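PDB 3NUR: amidohydrolase from Staphylococcus aureus, which probably hydrolyses carbon-nitrogen bonds of linear amides at a metal site within a TIM-barrel fold, its natural substrate being unidentified. Local coordinates for residues I137-E148 against K174-L185. Residues are numbered along the deposited sequence; the frame is centred on the assembly and turned at random.
Sequences INEPEAAAREFE and KYDIIFKTAENL
Phe147 pushes its ring between Ile178, Thr181, Ala182 and Leu185 as a knob into a hole, where two neighbouring outer helices of a TIM barrel pack together. Such barrels alternate strand and helix, and consecutive helices pack almost parallel round the wall; here the axes of 140-148 and 176-185 lie 8.6 Å apart and cross at -15°. The ring swings to its hole because CG stands anti to the backbone N (chi1 -157°). Ala182 CB approaches the far end of the ring obliquely, 3.6 Å from Phe147 CE2, while Leu185 CD1 sits over the rim of one face and Ile178 O lies at the ring edge. Both Phe147 and Ala182 also touch Ile189 of strand 189-192, so the knob reaches inward to the barrel wall.

One turn earlier the small Ala144 is consistent with the close approach of the helices there, its CA 5.2 Å from Ile178 CA. The methyl Ala144 CB is met by Ile177 CG1 and, with Ala144 CB 3.5 Å from Thr181 OG1, by the threonine hydroxyl. That hydroxyl is spent within its own helix: with OG1 beside the backbone N (chi1 -60°), Thr181 OG1 donates to Ile177 O at 2.7 Å. The carbonyl thereby holds two donors, Thr181 N and OG1 arriving from opposite faces of its plane, and CG2 of the same threonine faces Ala144 O and Phe147 CB.

At the N-terminal end Pro140 lays its ring obliquely against Tyr175, Pro140 CB 3.9 Å from Tyr175 CD1, and also packs on Ile177 and Ile178. Tyr175 OH hydrogen-bonds to Asp167, and Lys174 NZ forms a salt bridge with the same carboxylate. A water bridges the segments, donating to the backbone Asn138 O at 2.6 Å and accepting from Lys174 NZ at 2.9 Å.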
ATOM      1  N   ILE A 137      -4.819 -10.326   9.245  1.00 11.61           N
ATOM      2  CA  ILE A 137      -4.831  -9.266  10.276  1.00 10.70           C
ATOM      3  C   ILE A 137      -5.792  -9.481  11.455  1.00 14.48           C
ATOM      4  O   ILE A 137      -5.512  -9.020  12.568  1.00 13.36           O
ATOM      5  CB  ILE A 137      -4.944  -7.845   9.674  1.00 13.69           C
ATOM      6  CG1 ILE A 137      -6.309  -7.640   8.968  1.00 13.75           C
ATOM      7  CG2 ILE A 137      -3.712  -7.542   8.758  1.00 13.13           C
ATOM      8  CD1 ILE A 137      -6.612  -6.228   8.467  1.00 18.92           C
ATOM      9  N   ASN A 138      -6.912 -10.178  11.197  1.00 10.91           N
ATOM     10  CA  ASN A 138      -7.908 -10.482  12.216  1.00 10.60           C
ATOM     11  C   ASN A 138      -7.417 -11.510  13.235  1.00 16.56           C
ATOM     12  O   ASN A 138      -8.052 -11.689  14.271  1.00 16.90           O
ATOM     13  CB  ASN A 138      -9.251 -10.827  11.599  1.00 12.45           C
ATOM     14  CG  ASN A 138      -9.885  -9.622  10.935  1.00 20.31           C
ATOM     15  OD1 ASN A 138     -10.205  -9.620   9.725  1.00 17.64           O
ATOM     16  ND2 ASN A 138      -9.977  -8.537  11.694  1.00 13.42           N
ATOM     17  N   GLU A 139      -6.234 -12.120  12.977  1.00 12.87           N
ATOM     18  CA  GLU A 139      -5.538 -13.054  13.876  1.00 12.00           C
ATOM     19  C   GLU A 139      -4.105 -12.481  14.066  1.00 15.24           C
ATOM     20  O   GLU A 139      -3.166 -12.991  13.448  1.00 13.64           O
ATOM     21  CB  GLU A 139      -5.521 -14.433  13.222  1.00 12.62           C
ATOM     22  CG  GLU A 139      -6.887 -15.087  13.158  1.00 14.42           C
ATOM     23  CD  GLU A 139      -7.371 -15.545  14.520  1.00 17.44           C
ATOM     24  OE1 GLU A 139      -6.523 -15.777  15.412  1.00 16.37           O
ATOM     25  OE2 GLU A 139      -8.602 -15.646  14.699  1.00 14.49           O
ATOM     26  N   PRO A 140      -3.916 -11.385  14.859  1.00 12.82           N
ATOM     27  CA  PRO A 140      -2.607 -10.694  14.860  1.00 12.92           C
ATOM     28  C   PRO A 140      -1.350 -11.480  15.172  1.00 16.97           C
ATOM     29  O   PRO A 140      -0.329 -11.254  14.522  1.00 14.96           O
ATOM     30  CB  PRO A 140      -2.812  -9.509  15.811  1.00 14.72           C
ATOM     31  CG  PRO A 140      -4.050  -9.840  16.590  1.00 18.12           C
ATOM     32  CD  PRO A 140      -4.910 -10.607  15.630  1.00 13.77           C
ATOM     33  N   GLU A 141      -1.414 -12.414  16.136  1.00 15.27           N
ATOM     34  CA  GLU A 141      -0.221 -13.198  16.453  1.00 15.89           C
ATOM     35  C   GLU A 141       0.088 -14.163  15.304  1.00 18.14           C
ATOM     36  O   GLU A 141       1.262 -14.287  14.928  1.00 16.78           O
ATOM     37  CB  GLU A 141      -0.311 -13.869  17.840  1.00 18.12           C
ATOM     38  CG  GLU A 141      -0.566 -12.846  18.938  1.00 34.46           C
ATOM     39  CD  GLU A 141       0.322 -12.926  20.160  1.00 73.07           C
ATOM     40  OE1 GLU A 141      -0.075 -13.603  21.135  1.00 78.06           O
ATOM     41  OE2 GLU A 141       1.385 -12.262  20.167  1.00 72.91           O
ATOM     42  N   ALA A 142      -0.966 -14.739  14.670  1.00 14.74           N
ATOM     43  CA  ALA A 142      -0.793 -15.615  13.514  1.00 14.74           C
ATOM     44  C   ALA A 142      -0.281 -14.788  12.325  1.00 15.88           C
ATOM     45  O   ALA A 142       0.558 -15.272  11.567  1.00 14.37           O
ATOM     46  CB  ALA A 142      -2.097 -16.301  13.160  1.00 15.80           C
ATOM     47  N   ALA A 143      -0.754 -13.532  12.193  1.00 11.85           N
ATOM     48  CA  ALA A 143      -0.318 -12.623  11.122  1.00 11.44           C
ATOM     49  C   ALA A 143       1.166 -12.292  11.264  1.00 14.28           C
ATOM     50  O   ALA A 143       1.887 -12.277  10.266  1.00 12.37           O
ATOM     51  CB  ALA A 143      -1.141 -11.340  11.137  1.00 12.01           C
ATOM     52  N   ALA A 144       1.637 -12.051  12.499  1.00 11.89           N
ATOM     53  CA  ALA A 144       3.053 -11.756  12.746  1.00 12.16           C
ATOM     54  C   ALA A 144       3.945 -12.967  12.404  1.00 14.39           C
ATOM     55  O   ALA A 144       5.024 -12.787  11.855  1.00 13.15           O
ATOM     56  CB  ALA A 144       3.267 -11.318  14.195  1.00 12.86           C
ATOM     57  N   ARG A 145       3.482 -14.198  12.690  1.00 12.63           N
ATOM     58  CA  ARG A 145       4.239 -15.419  12.355  1.00 12.65           C
ATOM     59  C   ARG A 145       4.261 -15.641  10.833  1.00 16.36           C
ATOM     60  O   ARG A 145       5.300 -16.011  10.279  1.00 16.03           O
ATOM     61  CB  ARG A 145       3.636 -16.656  13.066  1.00 15.61           C
ATOM     62  CG  ARG A 145       3.825 -16.639  14.590  1.00 25.27           C
ATOM     63  CD  ARG A 145       3.584 -18.006  15.246  1.00 33.73           C
ATOM     64  NE  ARG A 145       2.276 -18.568  14.905  1.00 37.17           N
ATOM     65  CZ  ARG A 145       1.155 -18.347  15.589  1.00 50.18           C
ATOM     66  NH1 ARG A 145       1.174 -17.591  16.679  1.00 36.51           N
ATOM     67  NH2 ARG A 145       0.009 -18.879  15.187  1.00 35.61           N
ATOM     68  N   GLU A 146       3.140 -15.363  10.148  1.00 13.26           N
ATOM     69  CA  GLU A 146       3.083 -15.474   8.680  1.00 12.91           C
ATOM     70  C   GLU A 146       3.954 -14.404   8.016  1.00 13.62           C
ATOM     71  O   GLU A 146       4.552 -14.656   6.977  1.00 11.63           O
ATOM     72  CB  GLU A 146       1.637 -15.395   8.164  1.00 13.83           C
ATOM     73  CG  GLU A 146       1.481 -15.586   6.654  1.00 17.62           C
ATOM     74  CD  GLU A 146       1.973 -16.893   6.044  1.00 19.91           C
ATOM     75  OE1 GLU A 146       2.418 -17.790   6.801  1.00 20.15           O
ATOM     76  OE2 GLU A 146       1.868 -17.041   4.806  1.00 18.03           O
ATOM     77  N   PHE A 147       4.032 -13.227   8.630  1.00 10.76           N
ATOM     78  CA  PHE A 147       4.880 -12.129   8.159  1.00 10.43           C
ATOM     79  C   PHE A 147       6.347 -12.589   8.173  1.00 15.56           C
ATOM     80  O   PHE A 147       7.057 -12.429   7.176  1.00 14.04           O
ATOM     81  CB  PHE A 147       4.712 -10.895   9.078  1.00 11.06           C
ATOM     82  CG  PHE A 147       5.047  -9.528   8.511  1.00 10.67           C
ATOM     83  CD1 PHE A 147       5.711  -9.400   7.292  1.00 13.18           C
ATOM     84  CD2 PHE A 147       4.681  -8.369   9.190  1.00 11.63           C
ATOM     85  CE1 PHE A 147       6.020  -8.132   6.768  1.00 13.40           C
ATOM     86  CE2 PHE A 147       4.975  -7.106   8.663  1.00 13.84           C
ATOM     87  CZ  PHE A 147       5.651  -6.991   7.456  1.00 12.14           C
ATOM     88  N   GLU A 148       6.786 -13.155   9.308  1.00 14.37           N
ATOM     89  CA  GLU A 148       8.145 -13.661   9.501  1.00 14.78           C
ATOM     90  C   GLU A 148       8.435 -14.760   8.478  1.00 16.24           C
ATOM     91  O   GLU A 148       9.530 -14.764   7.896  1.00 15.09           O
ATOM     92  CB  GLU A 148       8.337 -14.167  10.953  1.00 16.71           C
ATOM     93  CG  GLU A 148       9.767 -14.604  11.284  1.00 31.41           C
ATOM     94  CD  GLU A 148      10.142 -16.048  10.978  1.00 59.94           C
ATOM     95  OE1 GLU A 148       9.281 -16.945  11.140  1.00 61.38           O
ATOM     96  OE2 GLU A 148      11.311 -16.284  10.596  1.00 56.06           O
ATOM     97  N   LYS A 174      -3.760  -4.786  20.473  1.00 11.51           N
ATOM     98  CA  LYS A 174      -3.675  -6.168  19.976  1.00 10.99           C
ATOM     99  C   LYS A 174      -2.939  -6.319  18.633  1.00 16.38           C
ATOM    100  O   LYS A 174      -2.462  -7.420  18.334  1.00 15.30           O
ATOM    101  CB  LYS A 174      -5.074  -6.835  19.934  1.00 14.17           C
ATOM    102  CG  LYS A 174      -6.052  -6.136  18.970  1.00 19.67           C
ATOM    103  CD  LYS A 174      -7.479  -6.667  18.964  1.00 22.84           C
ATOM    104  CE  LYS A 174      -7.620  -7.998  18.276  1.00 22.76           C
ATOM    105  NZ  LYS A 174      -9.035  -8.325  17.980  1.00 24.33           N
ATOM    106  N   TYR A 175      -2.852  -5.216  17.827  1.00 13.00           N
ATOM    107  CA  TYR A 175      -2.195  -5.224  16.519  1.00 11.83           C
ATOM    108  C   TYR A 175      -0.754  -4.739  16.569  1.00 14.84           C
ATOM    109  O   TYR A 175      -0.041  -4.864  15.577  1.00 14.14           O
ATOM    110  CB  TYR A 175      -3.037  -4.456  15.467  1.00 11.74           C
ATOM    111  CG  TYR A 175      -4.460  -4.965  15.405  1.00 12.07           C
ATOM    112  CD1 TYR A 175      -4.747  -6.230  14.899  1.00 13.72           C
ATOM    113  CD2 TYR A 175      -5.514  -4.201  15.897  1.00 12.18           C
ATOM    114  CE1 TYR A 175      -6.046  -6.738  14.914  1.00 15.01           C
ATOM    115  CE2 TYR A 175      -6.821  -4.682  15.884  1.00 13.21           C
ATOM    116  CZ  TYR A 175      -7.083  -5.954  15.397  1.00 18.04           C
ATOM    117  OH  TYR A 175      -8.370  -6.441  15.417  1.00 15.46           O
ATOM    118  N   ASP A 176      -0.292  -4.259  17.741  1.00 12.89           N
ATOM    119  CA  ASP A 176       1.081  -3.759  17.904  1.00 13.86           C
ATOM    120  C   ASP A 176       2.141  -4.753  17.377  1.00 16.64           C
ATOM    121  O   ASP A 176       3.082  -4.335  16.713  1.00 15.53           O
ATOM    122  CB  ASP A 176       1.358  -3.421  19.382  1.00 17.04           C
ATOM    123  CG  ASP A 176       2.694  -2.743  19.572  1.00 24.83           C
ATOM    124  OD1 ASP A 176       2.759  -1.512  19.410  1.00 25.96           O
ATOM    125  OD2 ASP A 176       3.670  -3.446  19.828  1.00 26.74           O
ATOM    126  N   ILE A 177       1.932  -6.065  17.618  1.00 14.29           N
ATOM    127  CA  ILE A 177       2.825  -7.147  17.190  1.00 12.33           C
ATOM    128  C   ILE A 177       3.150  -7.144  15.683  1.00 14.64           C
ATOM    129  O   ILE A 177       4.261  -7.533  15.301  1.00 14.93           O
ATOM    130  CB  ILE A 177       2.294  -8.531  17.688  1.00 14.43           C
ATOM    131  CG1 ILE A 177       3.344  -9.665  17.549  1.00 15.23           C
ATOM    132  CG2 ILE A 177       0.956  -8.917  17.050  1.00 14.35           C
ATOM    133  CD1 ILE A 177       4.648  -9.436  18.329  1.00 24.01           C
ATOM    134  N   ILE A 178       2.200  -6.693  14.845  1.00 10.46           N
ATOM    135  CA  ILE A 178       2.390  -6.649  13.389  1.00  9.93           C
ATOM    136  C   ILE A 178       3.467  -5.606  13.042  1.00 12.36           C
ATOM    137  O   ILE A 178       4.369  -5.901  12.253  1.00 11.00           O
ATOM    138  CB  ILE A 178       1.036  -6.422  12.647  1.00 12.79           C
ATOM    139  CG1 ILE A 178       0.069  -7.620  12.898  1.00 12.58           C
ATOM    140  CG2 ILE A 178       1.267  -6.184  11.132  1.00 13.70           C
ATOM    141  CD1 ILE A 178      -1.446  -7.383  12.484  1.00 19.72           C
ATOM    142  N   PHE A 179       3.375  -4.407  13.656  1.00 10.14           N
ATOM    143  CA  PHE A 179       4.317  -3.303  13.440  1.00 10.45           C
ATOM    144  C   PHE A 179       5.685  -3.627  14.026  1.00 13.32           C
ATOM    145  O   PHE A 179       6.687  -3.317  13.399  1.00 11.68           O
ATOM    146  CB  PHE A 179       3.745  -1.981  13.980  1.00 11.24           C
ATOM    147  CG  PHE A 179       2.400  -1.704  13.343  1.00 11.18           C
ATOM    148  CD1 PHE A 179       2.316  -1.167  12.057  1.00 12.99           C
ATOM    149  CD2 PHE A 179       1.222  -2.037  13.999  1.00 12.00           C
ATOM    150  CE1 PHE A 179       1.072  -0.962  11.445  1.00 12.72           C
ATOM    151  CE2 PHE A 179      -0.022  -1.836  13.383  1.00 14.52           C
ATOM    152  CZ  PHE A 179      -0.089  -1.316  12.110  1.00 12.71           C
ATOM    153  N   LYS A 180       5.718  -4.254  15.226  1.00 11.41           N
ATOM    154  CA  LYS A 180       6.946  -4.686  15.892  1.00 12.01           C
ATOM    155  C   LYS A 180       7.679  -5.672  14.977  1.00 15.03           C
ATOM    156  O   LYS A 180       8.886  -5.556  14.800  1.00 14.04           O
ATOM    157  CB  LYS A 180       6.600  -5.372  17.223  1.00 14.22           C
ATOM    158  CG  LYS A 180       7.820  -5.763  18.055  1.00 24.13           C
ATOM    159  CD  LYS A 180       7.372  -6.324  19.406  1.00 28.85           C
ATOM    160  CE  LYS A 180       8.479  -6.285  20.422  1.00 45.73           C
ATOM    161  NZ  LYS A 180       7.975  -6.621  21.781  1.00 60.40           N
ATOM    162  N   THR A 181       6.932  -6.598  14.360  1.00 13.44           N
ATOM    163  CA  THR A 181       7.470  -7.617  13.460  1.00 12.36           C
ATOM    164  C   THR A 181       8.086  -6.980  12.221  1.00 14.52           C
ATOM    165  O   THR A 181       9.220  -7.299  11.880  1.00 13.17           O
ATOM    166  CB  THR A 181       6.419  -8.698  13.188  1.00 16.55           C
ATOM    167  OG1 THR A 181       6.073  -9.298  14.437  1.00 17.06           O
ATOM    168  CG2 THR A 181       6.918  -9.765  12.254  1.00 17.42           C
ATOM    169  N   ALA A 182       7.356  -6.039  11.580  1.00 11.30           N
ATOM    170  CA  ALA A 182       7.860  -5.313  10.416  1.00 11.05           C
ATOM    171  C   ALA A 182       9.180  -4.588  10.743  1.00 13.34           C
ATOM    172  O   ALA A 182      10.128  -4.712   9.971  1.00 12.47           O
ATOM    173  CB  ALA A 182       6.817  -4.317   9.916  1.00 11.11           C
ATOM    174  N   GLU A 183       9.273  -3.898  11.898  1.00 11.52           N
ATOM    175  CA  GLU A 183      10.521  -3.204  12.242  1.00 10.91           C
ATOM    176  C   GLU A 183      11.678  -4.202  12.442  1.00 15.76           C
ATOM    177  O   GLU A 183      12.766  -4.002  11.896  1.00 14.25           O
ATOM    178  CB  GLU A 183      10.348  -2.308  13.471  1.00 12.26           C
ATOM    179  CG  GLU A 183      11.500  -1.315  13.605  1.00 14.85           C
ATOM    180  CD  GLU A 183      11.761  -0.711  14.971  1.00 28.15           C
ATOM    181  OE1 GLU A 183      11.527  -1.397  15.991  1.00 21.19           O
ATOM    182  OE2 GLU A 183      12.229   0.449  15.016  1.00 16.95           O
ATOM    183  N   ASN A 184      11.407  -5.302  13.174  1.00 14.73           N
ATOM    184  CA  ASN A 184      12.371  -6.378  13.439  1.00 15.08           C
ATOM    185  C   ASN A 184      12.894  -6.978  12.136  1.00 18.99           C
ATOM    186  O   ASN A 184      14.090  -7.245  12.033  1.00 19.63           O
ATOM    187  CB  ASN A 184      11.739  -7.471  14.302  1.00 16.34           C
ATOM    188  CG  ASN A 184      11.750  -7.185  15.792  1.00 45.17           C
ATOM    189  OD1 ASN A 184      12.341  -6.207  16.273  1.00 38.50           O
ATOM    190  ND2 ASN A 184      11.098  -8.048  16.571  1.00 37.37           N
ATOM    191  N   LEU A 185      12.007  -7.160  11.139  1.00 14.34           N
ATOM    192  CA  LEU A 185      12.374  -7.722   9.840  1.00 13.25           C
ATOM    193  C   LEU A 185      12.961  -6.676   8.874  1.00 16.82           C
ATOM    194  O   LEU A 185      13.465  -7.060   7.815  1.00 15.96           O
ATOM    195  CB  LEU A 185      11.171  -8.421   9.203  1.00 13.62           C
ATOM    196  CG  LEU A 185      10.583  -9.628   9.950  1.00 17.54           C
ATOM    197  CD1 LEU A 185       9.192  -9.964   9.412  1.00 17.55           C
ATOM    198  CD2 LEU A 185      11.503 -10.833   9.883  1.00 19.35           C
TER
HETATM  199  O   HOH W   1      -8.487 -10.844  16.695  1.00 19.55           O